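Long-range contacts in aeromonas extracellular serine protease (Aeromonas sobria, PDB 3WQB), which preferentially cleaves peptide bonds after paired basic residues, one of them lysine, as a calcium-binding serine protease of the furin subfamily that attacks host plasma proteins: residues Asp56-Trp61 against Asp418-Leu423; Thr65-Gln70 against Met346-Ser351; Ser244-Ser249 against Arg529-Leu534; Gln195-Phe200 against Asn250-Asn255; Lys222-Gly227 against Leu564-Arg569. The protein carries 1 engineered substitution. All coordinates share one frame; numbering follows the deposited sequence.

Interaction 1 of 5, residues Asp56-Trp61 against Asp418-Leu423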
# COMPACT_ATOMS: atom_id res chain seq x y z
N ASP A 56 2.07 6.26 19.80
CA ASP A 56 2.99 7.01 18.95
C ASP A 56 4.04 6.03 18.43
O ASP A 56 3.90 4.82 18.61
CB ASP A 56 3.62 8.16 19.76
CG ASP A 56 4.22 7.69 21.08
OD1 ASP A 56 4.90 6.64 21.10
OD2 ASP A 56 4.01 8.38 22.11
N LEU A 57 5.10 6.54 17.81
CA LEU A 57 6.13 5.67 17.24
C LEU A 57 7.19 5.22 18.24
O LEU A 57 8.14 4.51 17.87
CB LEU A 57 6.78 6.34 16.03
CG LEU A 57 5.81 6.66 14.90
CD1 LEU A 57 6.47 7.59 13.90
CD2 LEU A 57 5.29 5.39 14.21
N ASN A 58 7.04 5.64 19.50
CA ASN A 58 8.00 5.37 20.59
C ASN A 58 9.43 5.52 20.12
O ASN A 58 10.23 4.58 20.14
CB ASN A 58 7.77 4.02 21.29
CG ASN A 58 8.38 3.99 22.69
OD1 ASN A 58 8.30 4.97 23.43
ND2 ASN A 58 8.99 2.88 23.05
N LEU A 59 9.75 6.74 19.67
CA LEU A 59 11.05 7.03 19.07
C LEU A 59 11.87 8.00 19.92
O LEU A 59 12.95 8.42 19.50
CB LEU A 59 10.89 7.58 17.65
CG LEU A 59 9.95 8.77 17.43
CD1 LEU A 59 10.41 10.03 18.14
CD2 LEU A 59 9.81 9.02 15.93
N TRP A 60 11.37 8.34 21.11
CA TRP A 60 12.03 9.36 21.93
C TRP A 60 13.50 9.03 22.27
O TRP A 60 14.33 9.92 22.36
CB TRP A 60 11.21 9.65 23.18
CG TRP A 60 11.06 8.49 24.12
CD1 TRP A 60 10.02 7.61 24.18
CD2 TRP A 60 11.98 8.10 25.15
NE1 TRP A 60 10.23 6.69 25.18
CE2 TRP A 60 11.43 6.96 25.79
CE3 TRP A 60 13.22 8.58 25.58
CZ2 TRP A 60 12.07 6.32 26.85
CZ3 TRP A 60 13.87 7.93 26.63
CH2 TRP A 60 13.29 6.81 27.25
N TRP A 61 13.80 7.75 22.47
CA TRP A 61 15.15 7.34 22.84
C TRP A 61 16.08 7.43 21.64
O TRP A 61 17.24 7.80 21.79
CB TRP A 61 15.14 5.95 23.47
CG TRP A 61 16.47 5.44 23.96
CD1 TRP A 61 16.97 5.53 25.23
CD2 TRP A 61 17.44 4.71 23.19
NE1 TRP A 61 18.20 4.91 25.29
CE2 TRP A 61 18.51 4.40 24.06
CE3 TRP A 61 17.51 4.31 21.85
CZ2 TRP A 61 19.64 3.70 23.63
CZ3 TRP A 61 18.63 3.61 21.42
CH2 TRP A 61 19.68 3.31 22.31
N ASP A 418 7.51 0.41 17.28
CA ASP A 418 8.16 0.84 18.52
C ASP A 418 9.63 1.01 18.17
O ASP A 418 10.40 0.05 18.19
CB ASP A 418 7.96 -0.23 19.60
CG ASP A 418 8.55 0.16 20.95
OD1 ASP A 418 9.46 1.03 21.00
OD2 ASP A 418 8.13 -0.45 21.96
N VAL A 419 10.02 2.23 17.83
CA VAL A 419 11.39 2.47 17.35
C VAL A 419 12.43 2.18 18.43
O VAL A 419 13.48 1.58 18.15
CB VAL A 419 11.55 3.91 16.83
CG1 VAL A 419 13.04 4.27 16.65
CG2 VAL A 419 10.79 4.10 15.52
N ASN A 420 12.15 2.61 19.66
CA ASN A 420 13.10 2.39 20.74
C ASN A 420 13.39 0.91 20.95
O ASN A 420 14.55 0.52 21.11
CB ASN A 420 12.56 2.95 22.06
CG ASN A 420 12.43 4.45 22.06
OD1 ASN A 420 12.96 5.17 21.21
ND2 ASN A 420 11.72 4.95 23.06
N LYS A 421 12.33 0.09 20.94
CA LYS A 421 12.50 -1.35 21.16
C LYS A 421 13.18 -2.01 19.96
O LYS A 421 14.02 -2.90 20.14
CB LYS A 421 11.17 -2.02 21.48
CG LYS A 421 11.30 -3.46 21.96
CD LYS A 421 9.96 -4.02 22.42
CE LYS A 421 10.10 -5.49 22.75
NZ LYS A 421 8.83 -6.05 23.28
N ALA A 422 12.86 -1.55 18.75
CA ALA A 422 13.55 -2.05 17.57
C ALA A 422 15.05 -1.79 17.68
O ALA A 422 15.86 -2.65 17.34
CB ALA A 422 12.97 -1.43 16.29
N LEU A 423 15.42 -0.60 18.17
CA LEU A 423 16.83 -0.27 18.37
C LEU A 423 17.49 -1.10 19.47
O LEU A 423 18.65 -1.45 19.35
CB LEU A 423 17.00 1.22 18.66
CG LEU A 423 16.78 2.15 17.47
CD1 LEU A 423 16.61 3.58 17.96
CD2 LEU A 423 17.92 2.04 16.49
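Two backbone carbonyls of the 56-61 turn receive the first N-H groups of the helix that starts at Val419: Val419 N donates to Leu57 O at 3.0 Å, almost straight at 176°, and Asn420 N to Asn58 O at 2.8 Å. Beside them Asn58 ND2 reaches Asp418 OD1 at 2.8 Å, leaving in its own amide plane but arriving from above the carboxylate. The same oxygen takes Lys421 N from the opposite face. Asp418 is thus the N-cap of helix 419-426, and its capping oxygen also grips the neighbouring turn. Asn420 serves the next residues: its OD1 accepts from Trp61 N at 3.0 Å, a bent bond, near the start of helix 60-64, while ND2 lies 3.1 Å above the Trp60 ring, amide and indole almost perpendicular. Trp61, with CG anti to its backbone N (chi1 -177°), carries its six-membered ring to Leu423, CZ3 to CB 4.0 Å. Leu59 CB packs on Val419 CB. Farther out, Ile16 O accepts from both Asn58 ND2 and Asn420 ND2, and Gly17 O from Trp60 NE1. Asp56 OD1 closes an Asx turn onto Asn58 N, and its carboxylate forms salt bridges with Arg18 and Arg23.

Interaction 2 of 5, residues Thr65-Gln70 against Met346-Ser351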
# COMPACT_ATOMS: atom_id res chain seq x y z
N THR A 65 19.28 9.98 21.75
CA THR A 65 20.63 9.44 21.55
C THR A 65 21.23 9.79 20.19
O THR A 65 22.27 9.25 19.80
CB THR A 65 20.70 7.90 21.76
OG1 THR A 65 19.86 7.25 20.80
CG2 THR A 65 20.29 7.49 23.18
N GLY A 66 20.58 10.69 19.46
CA GLY A 66 21.13 11.21 18.21
C GLY A 66 20.92 10.32 17.00
O GLY A 66 21.56 10.53 15.96
N VAL A 67 20.03 9.33 17.12
CA VAL A 67 19.60 8.53 15.97
C VAL A 67 18.51 9.32 15.24
O VAL A 67 17.38 9.45 15.71
CB VAL A 67 19.07 7.14 16.41
CG1 VAL A 67 18.57 6.35 15.20
CG2 VAL A 67 20.17 6.34 17.15
N LEU A 68 18.88 9.84 14.07
CA LEU A 68 18.06 10.85 13.40
C LEU A 68 17.93 10.66 11.89
O LEU A 68 17.43 11.55 11.20
CB LEU A 68 18.61 12.25 13.72
CG LEU A 68 18.55 12.74 15.17
CD1 LEU A 68 19.28 14.06 15.31
CD2 LEU A 68 17.12 12.86 15.68
N GLY A 69 18.37 9.51 11.38
CA GLY A 69 18.25 9.25 9.95
C GLY A 69 19.41 9.73 9.09
O GLY A 69 19.33 9.69 7.87
N GLN A 70 20.49 10.17 9.73
CA GLN A 70 21.67 10.65 9.02
C GLN A 70 22.21 9.60 8.04
O GLN A 70 22.32 8.42 8.38
CB GLN A 70 22.76 11.09 10.02
CG GLN A 70 23.23 10.03 11.05
CD GLN A 70 22.45 10.04 12.37
OE1 GLN A 70 21.27 10.34 12.43
NE2 GLN A 70 23.14 9.67 13.45
N MET A 346 12.09 3.47 9.56
CA MET A 346 13.08 2.74 8.81
C MET A 346 14.38 3.54 8.69
O MET A 346 15.47 2.99 8.89
CB MET A 346 12.53 2.41 7.42
CG MET A 346 13.36 1.41 6.64
SD MET A 346 13.35 -0.25 7.36
CE MET A 346 11.73 -0.89 6.98
N ALA A 347 14.27 4.83 8.37
CA ALA A 347 15.46 5.67 8.24
C ALA A 347 16.21 5.78 9.57
O ALA A 347 17.44 5.77 9.59
CB ALA A 347 15.09 7.05 7.73
N LEU A 348 15.49 5.83 10.67
CA LEU A 348 16.13 5.85 11.99
C LEU A 348 16.95 4.57 12.19
O LEU A 348 18.13 4.62 12.55
CB LEU A 348 15.10 6.02 13.11
CG LEU A 348 14.40 7.38 13.17
CD1 LEU A 348 13.42 7.44 14.33
CD2 LEU A 348 15.41 8.51 13.27
N LEU A 349 16.33 3.43 11.94
CA LEU A 349 17.00 2.16 12.14
C LEU A 349 18.22 2.03 11.23
O LEU A 349 19.28 1.61 11.67
CB LEU A 349 16.05 1.00 11.91
CG LEU A 349 14.85 0.91 12.84
CD1 LEU A 349 14.06 -0.32 12.51
CD2 LEU A 349 15.24 0.93 14.30
N MET A 350 18.04 2.39 9.97
CA MET A 350 19.14 2.34 9.02
C MET A 350 20.29 3.24 9.43
O MET A 350 21.45 2.88 9.25
CB MET A 350 18.67 2.70 7.61
CG MET A 350 17.77 1.67 6.97
SD MET A 350 17.16 2.29 5.40
CE MET A 350 16.45 0.79 4.73
N SER A 351 19.99 4.41 9.98
CA SER A 351 21.06 5.32 10.38
C SER A 351 21.84 4.79 11.57
O SER A 351 23.05 5.03 11.67
CB SER A 351 20.54 6.74 10.63
OG SER A 351 19.78 6.84 11.83
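Ser351 turns its hydroxyl back over its own helix and meets the loop there: with OG between backbone N and carbonyl carbon (chi1 72°), it donates to Leu348 O at 2.9 Å and accepts from Gly69 N at 3.1 Å, the latter bond bent to 139°. Its CB presses against Gly69 CA at a tight 3.5 Å. Val67 comes in alongside; its CG1 rests 3.2 Å from Leu348 O and also touches Leu348 CB. The CD2 branch of Leu348 reaches the loop backbone, 3.5 Å from Leu68 CA. Gly69 CA points a C-H at Ala347 O, and its positive-phi backbone calls for glycine. Gln70 is bent at chi2 and folds back along the loop: NE2 donates to Gly66 O, and OE1 accepts from Leu68 N at 2.9 Å, holding the loop in a compact curl. Gly66 ends helix 60-64 in a Schellman motif, and the chain then crosses helix 335-352 before entering strand 73-77 of the parallel subtilisin sheet. One serine hydroxyl therefore serves both segments, donating within its helix and accepting from the loop, while the remaining contact is mostly aliphatic carbon laid against backbone.

Interaction 3 of 5, residues Ser244-Ser249 against Arg529-Leu534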
# COMPACT_ATOMS: atom_id res chain seq x y z
N SER A 244 -6.82 -5.01 1.97
CA SER A 244 -5.53 -4.56 1.42
C SER A 244 -4.84 -5.51 0.42
O SER A 244 -3.84 -5.13 -0.20
CB SER A 244 -4.59 -4.19 2.57
OG SER A 244 -4.45 -5.26 3.49
N ASN A 245 -5.37 -6.72 0.28
CA ASN A 245 -4.91 -7.64 -0.78
C ASN A 245 -5.56 -7.37 -2.15
O ASN A 245 -5.18 -8.00 -3.14
CB ASN A 245 -5.13 -9.11 -0.38
CG ASN A 245 -3.90 -9.74 0.27
OD1 ASN A 245 -2.77 -9.47 -0.12
ND2 ASN A 245 -4.13 -10.64 1.23
N LEU A 246 -6.54 -6.47 -2.22
CA LEU A 246 -7.19 -6.22 -3.52
C LEU A 246 -6.29 -5.52 -4.54
O LEU A 246 -6.34 -5.83 -5.72
CB LEU A 246 -8.51 -5.47 -3.37
CG LEU A 246 -9.64 -6.19 -2.64
CD1 LEU A 246 -10.85 -5.27 -2.52
CD2 LEU A 246 -10.00 -7.50 -3.33
N ASP A 247 -5.48 -4.57 -4.08
CA ASP A 247 -4.56 -3.88 -4.98
C ASP A 247 -3.38 -4.82 -5.24
O ASP A 247 -2.67 -5.18 -4.30
CB ASP A 247 -4.09 -2.57 -4.34
CG ASP A 247 -3.00 -1.85 -5.14
OD1 ASP A 247 -2.45 -2.43 -6.11
OD2 ASP A 247 -2.70 -0.70 -4.77
N PRO A 248 -3.22 -5.28 -6.50
CA PRO A 248 -2.17 -6.27 -6.80
C PRO A 248 -0.76 -5.93 -6.31
O PRO A 248 -0.01 -6.82 -5.92
CB PRO A 248 -2.22 -6.38 -8.34
CG PRO A 248 -2.89 -5.14 -8.80
CD PRO A 248 -3.89 -4.80 -7.74
N SER A 249 -0.41 -4.65 -6.29
CA SER A 249 0.93 -4.25 -5.86
C SER A 249 1.18 -4.55 -4.38
O SER A 249 2.32 -4.73 -3.96
CB SER A 249 1.15 -2.76 -6.11
OG SER A 249 1.01 -2.48 -7.49
N ARG A 529 -8.78 -14.44 -11.81
CA ARG A 529 -7.81 -14.99 -12.75
C ARG A 529 -6.41 -14.61 -12.26
O ARG A 529 -6.00 -13.45 -12.41
CB ARG A 529 -8.05 -14.47 -14.18
CG ARG A 529 -9.33 -14.98 -14.86
CD ARG A 529 -9.33 -16.51 -14.98
NE ARG A 529 -10.50 -17.03 -15.70
CZ ARG A 529 -11.66 -17.34 -15.12
NH1 ARG A 529 -11.84 -17.18 -13.82
NH2 ARG A 529 -12.65 -17.83 -15.86
N ASP A 530 -5.72 -15.57 -11.64
CA ASP A 530 -4.40 -15.32 -11.04
C ASP A 530 -4.41 -14.09 -10.13
O ASP A 530 -3.50 -13.26 -10.16
CB ASP A 530 -3.30 -15.18 -12.10
CG ASP A 530 -3.00 -16.46 -12.85
OD1 ASP A 530 -3.26 -17.56 -12.33
OD2 ASP A 530 -2.47 -16.35 -13.98
N MET A 531 -5.45 -13.96 -9.32
CA MET A 531 -5.48 -12.87 -8.35
C MET A 531 -4.50 -13.20 -7.23
O MET A 531 -4.58 -14.27 -6.64
CB MET A 531 -6.87 -12.65 -7.78
CG MET A 531 -6.87 -11.44 -6.86
SD MET A 531 -8.42 -11.13 -6.03
CE MET A 531 -7.82 -10.45 -4.50
N ARG A 532 -3.59 -12.27 -6.96
CA ARG A 532 -2.53 -12.52 -5.99
C ARG A 532 -2.88 -11.95 -4.62
O ARG A 532 -3.47 -10.86 -4.50
CB ARG A 532 -1.19 -11.96 -6.47
CG ARG A 532 0.01 -12.48 -5.68
CD ARG A 532 1.32 -11.97 -6.22
NE ARG A 532 1.33 -10.51 -6.23
CZ ARG A 532 2.21 -9.76 -6.88
NH1 ARG A 532 3.17 -10.34 -7.60
NH2 ARG A 532 2.12 -8.44 -6.83
N MET A 533 -2.54 -12.72 -3.58
CA MET A 533 -2.70 -12.29 -2.20
C MET A 533 -1.45 -12.69 -1.42
O MET A 533 -0.76 -13.65 -1.78
CB MET A 533 -3.93 -12.94 -1.57
CG MET A 533 -5.24 -12.51 -2.21
SD MET A 533 -6.57 -13.72 -2.06
CE MET A 533 -6.06 -14.91 -3.28
N LEU A 534 -1.13 -11.93 -0.37
CA LEU A 534 0.01 -12.25 0.48
C LEU A 534 -0.45 -12.34 1.94
O LEU A 534 -1.36 -11.63 2.36
CB LEU A 534 1.11 -11.20 0.31
CG LEU A 534 2.36 -11.39 1.17
CD1 LEU A 534 3.61 -11.01 0.40
CD2 LEU A 534 2.30 -10.61 2.49
O HOH W 1 -4.81 -8.84 -5.90
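Asn245 and Met533 bring the two backbones closest, their CA atoms 5.3 Å apart, where an irregular turn of the catalytic domain meets strand 527-535 of the P-domain. Residues 244-246 have helical backbone angles without regular helix bonds, and 248-249 begin a 3-10 turn. Across from them the chain turns a corner at 529-530, Asp530 and Met531 forming a G1 beta bulge opposite Val479, and then runs as strand. The side chain of Asn245 grips Leu534 as another strand might: OD1 accepts from Leu534 N at 3.0 Å, and ND2 donates to Leu534 O at 3.2 Å. The second bond lies in the amide plane of Asn245, whereas the first donor stands above the carbonyl plane. The Met533 side chain crosses that of Asn245 at about a right angle, CB and CG against it. Met531 stretches out through chi1 and chi2 (-175° and -176°) and brings its CE to Leu246 CD2, 3.9 Å away. Arg532 bends at chi3 and presents an edge of its guanidinium to the turn, NH2 donating to Pro248 O at 2.8 Å. A water lies between Asn245 O and Arg532 O, 2.9 Å from the former and 2.8 Å from the latter. The Arg532 guanidinium has further partners in the catalytic domain: NE bonds Ser251 OG, and NH1 forms a salt bridge with Asp197 of helix 191-205. Strand 471-482 runs antiparallel beside 527-535, and the turn leads on to strand 255-261 of the parallel sheet, placing this buried seam between the two domains.

Interaction 4 of 5, residues Gln195-Phe200 against Asn250-Asn255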
# COMPACT_ATOMS: atom_id res chain seq x y z
N GLN A 195 7.66 -5.81 -14.39
CA GLN A 195 8.84 -4.97 -14.52
C GLN A 195 9.14 -4.24 -13.21
O GLN A 195 10.29 -4.17 -12.78
CB GLN A 195 8.67 -3.98 -15.67
CG GLN A 195 9.90 -3.12 -15.93
CD GLN A 195 9.74 -2.24 -17.14
OE1 GLN A 195 8.81 -1.45 -17.22
NE2 GLN A 195 10.66 -2.35 -18.09
N LEU A 196 8.10 -3.70 -12.57
CA LEU A 196 8.32 -3.01 -11.30
C LEU A 196 8.67 -3.99 -10.17
O LEU A 196 9.54 -3.70 -9.36
CB LEU A 196 7.13 -2.11 -10.94
CG LEU A 196 7.00 -0.88 -11.84
CD1 LEU A 196 5.67 -0.19 -11.65
CD2 LEU A 196 8.15 0.11 -11.61
N ASP A 197 8.03 -5.15 -10.15
CA ASP A 197 8.38 -6.16 -9.15
C ASP A 197 9.85 -6.57 -9.26
O ASP A 197 10.53 -6.71 -8.25
CB ASP A 197 7.49 -7.39 -9.25
CG ASP A 197 6.10 -7.17 -8.66
OD1 ASP A 197 5.80 -6.06 -8.16
OD2 ASP A 197 5.31 -8.14 -8.69
N ARG A 198 10.33 -6.73 -10.50
CA ARG A 198 11.73 -7.12 -10.71
C ARG A 198 12.67 -6.01 -10.24
O ARG A 198 13.71 -6.29 -9.64
CB ARG A 198 11.96 -7.47 -12.18
CG ARG A 198 11.31 -8.78 -12.59
CD ARG A 198 11.30 -8.95 -14.09
NE ARG A 198 10.52 -10.12 -14.49
CZ ARG A 198 10.39 -10.54 -15.74
NH1 ARG A 198 11.00 -9.89 -16.73
NH2 ARG A 198 9.66 -11.61 -16.00
N LEU A 199 12.29 -4.76 -10.51
CA LEU A 199 13.08 -3.63 -10.04
C LEU A 199 13.12 -3.60 -8.51
O LEU A 199 14.18 -3.40 -7.90
CB LEU A 199 12.51 -2.32 -10.57
CG LEU A 199 13.15 -1.03 -10.05
CD1 LEU A 199 14.61 -0.94 -10.46
CD2 LEU A 199 12.35 0.19 -10.51
N PHE A 200 11.96 -3.77 -7.88
CA PHE A 200 11.88 -3.71 -6.43
C PHE A 200 12.72 -4.83 -5.82
O PHE A 200 13.35 -4.64 -4.78
CB PHE A 200 10.44 -3.83 -5.93
CG PHE A 200 9.56 -2.60 -6.11
CD1 PHE A 200 9.71 -1.69 -7.17
CD2 PHE A 200 8.50 -2.41 -5.23
CE1 PHE A 200 8.83 -0.60 -7.29
CE2 PHE A 200 7.62 -1.34 -5.36
CZ PHE A 200 7.77 -0.44 -6.40
N ASN A 250 0.10 -4.62 -3.60
CA ASN A 250 0.25 -4.80 -2.16
C ASN A 250 0.61 -6.21 -1.75
O ASN A 250 0.86 -6.46 -0.58
CB ASN A 250 -1.03 -4.38 -1.43
CG ASN A 250 -1.27 -2.89 -1.49
OD1 ASN A 250 -0.39 -2.11 -1.89
ND2 ASN A 250 -2.48 -2.48 -1.09
N SER A 251 0.64 -7.14 -2.70
CA SER A 251 1.03 -8.54 -2.41
C SER A 251 2.36 -8.93 -3.04
O SER A 251 2.67 -10.12 -3.14
CB SER A 251 -0.09 -9.51 -2.83
OG SER A 251 -0.38 -9.35 -4.21
N ASN A 252 3.16 -7.94 -3.44
CA ASN A 252 4.41 -8.24 -4.14
C ASN A 252 5.60 -8.55 -3.26
O ASN A 252 6.71 -8.74 -3.77
CB ASN A 252 4.78 -7.14 -5.15
CG ASN A 252 5.30 -5.89 -4.48
OD1 ASN A 252 5.27 -5.75 -3.26
ND2 ASN A 252 5.78 -4.96 -5.30
N PHE A 253 5.38 -8.62 -1.94
CA PHE A 253 6.42 -8.89 -0.94
C PHE A 253 7.40 -7.75 -0.73
O PHE A 253 7.68 -7.40 0.41
CB PHE A 253 7.16 -10.20 -1.21
CG PHE A 253 8.25 -10.49 -0.22
CD1 PHE A 253 7.93 -10.87 1.08
CD2 PHE A 253 9.60 -10.39 -0.58
CE1 PHE A 253 8.93 -11.16 2.01
CE2 PHE A 253 10.60 -10.66 0.34
CZ PHE A 253 10.27 -11.05 1.63
N TRP A 254 7.93 -7.18 -1.81
CA TRP A 254 8.91 -6.09 -1.71
C TRP A 254 8.31 -4.87 -1.03
O TRP A 254 9.02 -4.15 -0.31
CB TRP A 254 9.48 -5.73 -3.09
CG TRP A 254 9.83 -6.98 -3.84
CD1 TRP A 254 9.23 -7.46 -4.96
CD2 TRP A 254 10.80 -7.97 -3.45
NE1 TRP A 254 9.79 -8.67 -5.33
CE2 TRP A 254 10.75 -9.01 -4.41
CE3 TRP A 254 11.73 -8.07 -2.40
CZ2 TRP A 254 11.58 -10.14 -4.34
CZ3 TRP A 254 12.57 -9.19 -2.34
CH2 TRP A 254 12.48 -10.21 -3.30
N ASN A 255 7.00 -4.65 -1.19
CA ASN A 255 6.32 -3.60 -0.47
C ASN A 255 6.06 -4.00 0.97
O ASN A 255 5.48 -5.07 1.22
CB ASN A 255 4.98 -3.30 -1.13
CG ASN A 255 5.11 -2.40 -2.32
OD1 ASN A 255 5.97 -1.52 -2.34
ND2 ASN A 255 4.25 -2.60 -3.33
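Asn252 ND2 donates to Asp197 OD1 at 3.1 Å, in the plane of its own amide but from above the carboxylate, the two flat groups being 61° apart. Asp197 sets CG beside its backbone N (chi1 -77°), which swings the carboxylate from the helix toward the loop; OD2 is held by Arg532. Asn252 instead has CG between N and the carbonyl carbon (chi1 74°); this curls OD1 back to accept from Asn255 N at 2.9 Å, an Asx motif. Both ends of the amide are thereby engaged, which fixes its rotation. The loop, which leads into strand 255-261 of the parallel sheet of the subtilisin fold, packs on helix 191-205. Phe200 is directed toward the loop: CB meets Trp254 CB at 3.5 Å, and the ring edge at CE2 faces Asn255 OD1, 3.4 Å away and in the ring plane. That oxygen also accepts from Gln176 NE2. Trp254 lays its indole along the helix, with Phe200 C over one face, 4.1 Å above the plane, and the Phe253 ring edge, through CD2, over the other. The indole also packs on Glu201, Thr204 and Leu205 of the same helix.

Interaction 5 of 5, residues Lys222-Gly227 against Leu564-Arg569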
# COMPACT_ATOMS: atom_id res chain seq x y z
N LYS A 222 -15.24 3.25 2.50
CA LYS A 222 -15.53 3.78 1.17
C LYS A 222 -14.31 3.75 0.29
O LYS A 222 -13.18 3.87 0.77
CB LYS A 222 -16.10 5.21 1.25
CG LYS A 222 -15.14 6.28 1.75
CD LYS A 222 -15.85 7.63 1.84
CE LYS A 222 -14.88 8.76 2.19
NZ LYS A 222 -15.62 10.04 2.33
N ILE A 223 -14.55 3.60 -1.01
CA ILE A 223 -13.50 3.74 -2.00
C ILE A 223 -13.91 4.74 -3.06
O ILE A 223 -15.11 4.98 -3.28
CB ILE A 223 -13.10 2.39 -2.66
CG1 ILE A 223 -14.30 1.72 -3.37
CG2 ILE A 223 -12.47 1.46 -1.62
CD1 ILE A 223 -13.90 0.74 -4.46
N ALA A 224 -12.92 5.35 -3.68
CA ALA A 224 -13.13 6.27 -4.78
C ALA A 224 -12.39 5.74 -5.99
O ALA A 224 -11.25 5.28 -5.89
CB ALA A 224 -12.63 7.67 -4.42
N ALA A 225 -13.06 5.79 -7.14
CA ALA A 225 -12.52 5.25 -8.37
C ALA A 225 -13.19 5.94 -9.55
O ALA A 225 -14.43 5.94 -9.66
CB ALA A 225 -12.75 3.75 -8.43
N GLY A 226 -12.37 6.54 -10.41
CA GLY A 226 -12.83 7.18 -11.64
C GLY A 226 -13.99 8.14 -11.47
O GLY A 226 -14.98 8.06 -12.21
N GLY A 227 -13.89 9.02 -10.48
CA GLY A 227 -14.92 10.04 -10.26
C GLY A 227 -16.20 9.57 -9.58
O GLY A 227 -17.19 10.31 -9.55
N LEU A 564 -21.87 7.27 -5.68
CA LEU A 564 -21.90 8.73 -5.80
C LEU A 564 -21.11 9.18 -7.01
O LEU A 564 -19.92 8.92 -7.10
CB LEU A 564 -21.34 9.38 -4.53
CG LEU A 564 -21.08 10.90 -4.54
CD1 LEU A 564 -22.39 11.67 -4.62
CD2 LEU A 564 -20.31 11.30 -3.29
N ASN A 565 -21.79 9.86 -7.93
CA ASN A 565 -21.11 10.56 -9.01
C ASN A 565 -20.57 11.88 -8.43
O ASN A 565 -21.35 12.75 -8.06
CB ASN A 565 -22.11 10.82 -10.14
CG ASN A 565 -21.46 11.44 -11.37
OD1 ASN A 565 -20.75 12.43 -11.29
ND2 ASN A 565 -21.73 10.84 -12.53
N ARG A 566 -19.25 12.02 -8.35
CA ARG A 566 -18.65 13.14 -7.61
C ARG A 566 -18.88 14.49 -8.29
O ARG A 566 -18.98 15.52 -7.61
CB ARG A 566 -17.15 12.92 -7.39
CG ARG A 566 -16.86 11.70 -6.53
CD ARG A 566 -15.36 11.52 -6.33
NE ARG A 566 -14.86 12.36 -5.24
CZ ARG A 566 -13.62 12.30 -4.76
NH1 ARG A 566 -12.74 11.43 -5.26
NH2 ARG A 566 -13.25 13.10 -3.78
N GLU A 567 -18.99 14.47 -9.61
CA GLU A 567 -19.23 15.66 -10.42
C GLU A 567 -20.68 16.14 -10.36
O GLU A 567 -20.93 17.32 -10.09
CB GLU A 567 -18.83 15.36 -11.86
CG GLU A 567 -19.12 16.45 -12.87
CD GLU A 567 -19.06 15.93 -14.29
OE1 GLU A 567 -20.12 15.86 -14.94
OE2 GLU A 567 -17.95 15.56 -14.75
N THR A 568 -21.63 15.24 -10.61
CA THR A 568 -23.04 15.62 -10.68
C THR A 568 -23.73 15.57 -9.32
O THR A 568 -24.78 16.19 -9.13
CB THR A 568 -23.83 14.71 -11.64
OG1 THR A 568 -23.91 13.39 -11.10
CG2 THR A 568 -23.18 14.67 -13.02
N ARG A 569 -23.13 14.84 -8.38
CA ARG A 569 -23.68 14.57 -7.04
C ARG A 569 -24.82 13.54 -7.05
O ARG A 569 -25.42 13.28 -6.01
CB ARG A 569 -24.10 15.85 -6.29
CG ARG A 569 -23.03 16.95 -6.22
CD ARG A 569 -21.66 16.40 -5.82
NE ARG A 569 -21.62 15.93 -4.44
CZ ARG A 569 -20.56 15.38 -3.85
NH1 ARG A 569 -19.43 15.21 -4.52
NH2 ARG A 569 -20.64 14.99 -2.58
O HOH W 2 -12.48 9.45 -7.79
O HOH W 3 -17.59 12.34 -11.39
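Ala224 opens the contact from strand 222-225, its CB pointing at Arg566 and lying 3.9 Å from NH1, meeting the guanidinium obliquely. Ala224 O accepts a hydrogen bond from a polar side chain of another protein's chain. The chain then turns through Gly226 and Gly227, both with positive phi, and Gly227 meets the other segment with its N-H and carbonyl. Its N-H is joined to Arg566 NH1 through a water, 3.1 Å from Gly227 N and 3.2 Å from NH1, which lies in the guanidinium plane. Its carbonyl takes Arg566 N directly, at 2.9 Å and nearly straight (168°). A second water, 2.8 Å from Gly227 O, links that same oxygen to Glu567 N. The Arg566 chain runs over the Gly227 carbonyl, CG 3.3 Å from O, and its bend at chi3 (83°) turns the guanidinium back toward Ala224. Within 564-569, Asn565 OD1 accepts from Thr568 N at 3.0 Å in an Asx motif, shaping the turn after strand 559-565. Gly226 and Gly227 make the turn of the hairpin 222-225/228-233; strand 228-233 pairs antiparallel with 559-565, and 571-576 completes a four-stranded sheet shared by the catalytic and P-domains.

How the interactions relate
Interactions 1 and 2 adjoin, their centres 11 Å apart, and share a core in which Val419, Ala422 and Leu423 of helix 419-426 pack on Leu348 and Leu349 of helix 335-352. Interactions 3 and 4 also touch, 12 Å between centres, through Arg532 with Ser251 and Ser249 with Asn255; the loop before strand 255-261 supplies a segment to each. The centre of interaction 5 is 23 Å from that of interaction 3, and both tie the catalytic domain to the P-domain. Along the chain, interaction 4 closes within the span of interaction 2, itself within that of interaction 1, whereas 3 and 5 cross all of these. Interactions 1 and 3, with centres 31 Å apart, lie on opposite sides of the chain's centre, the latter at the seam between the domains.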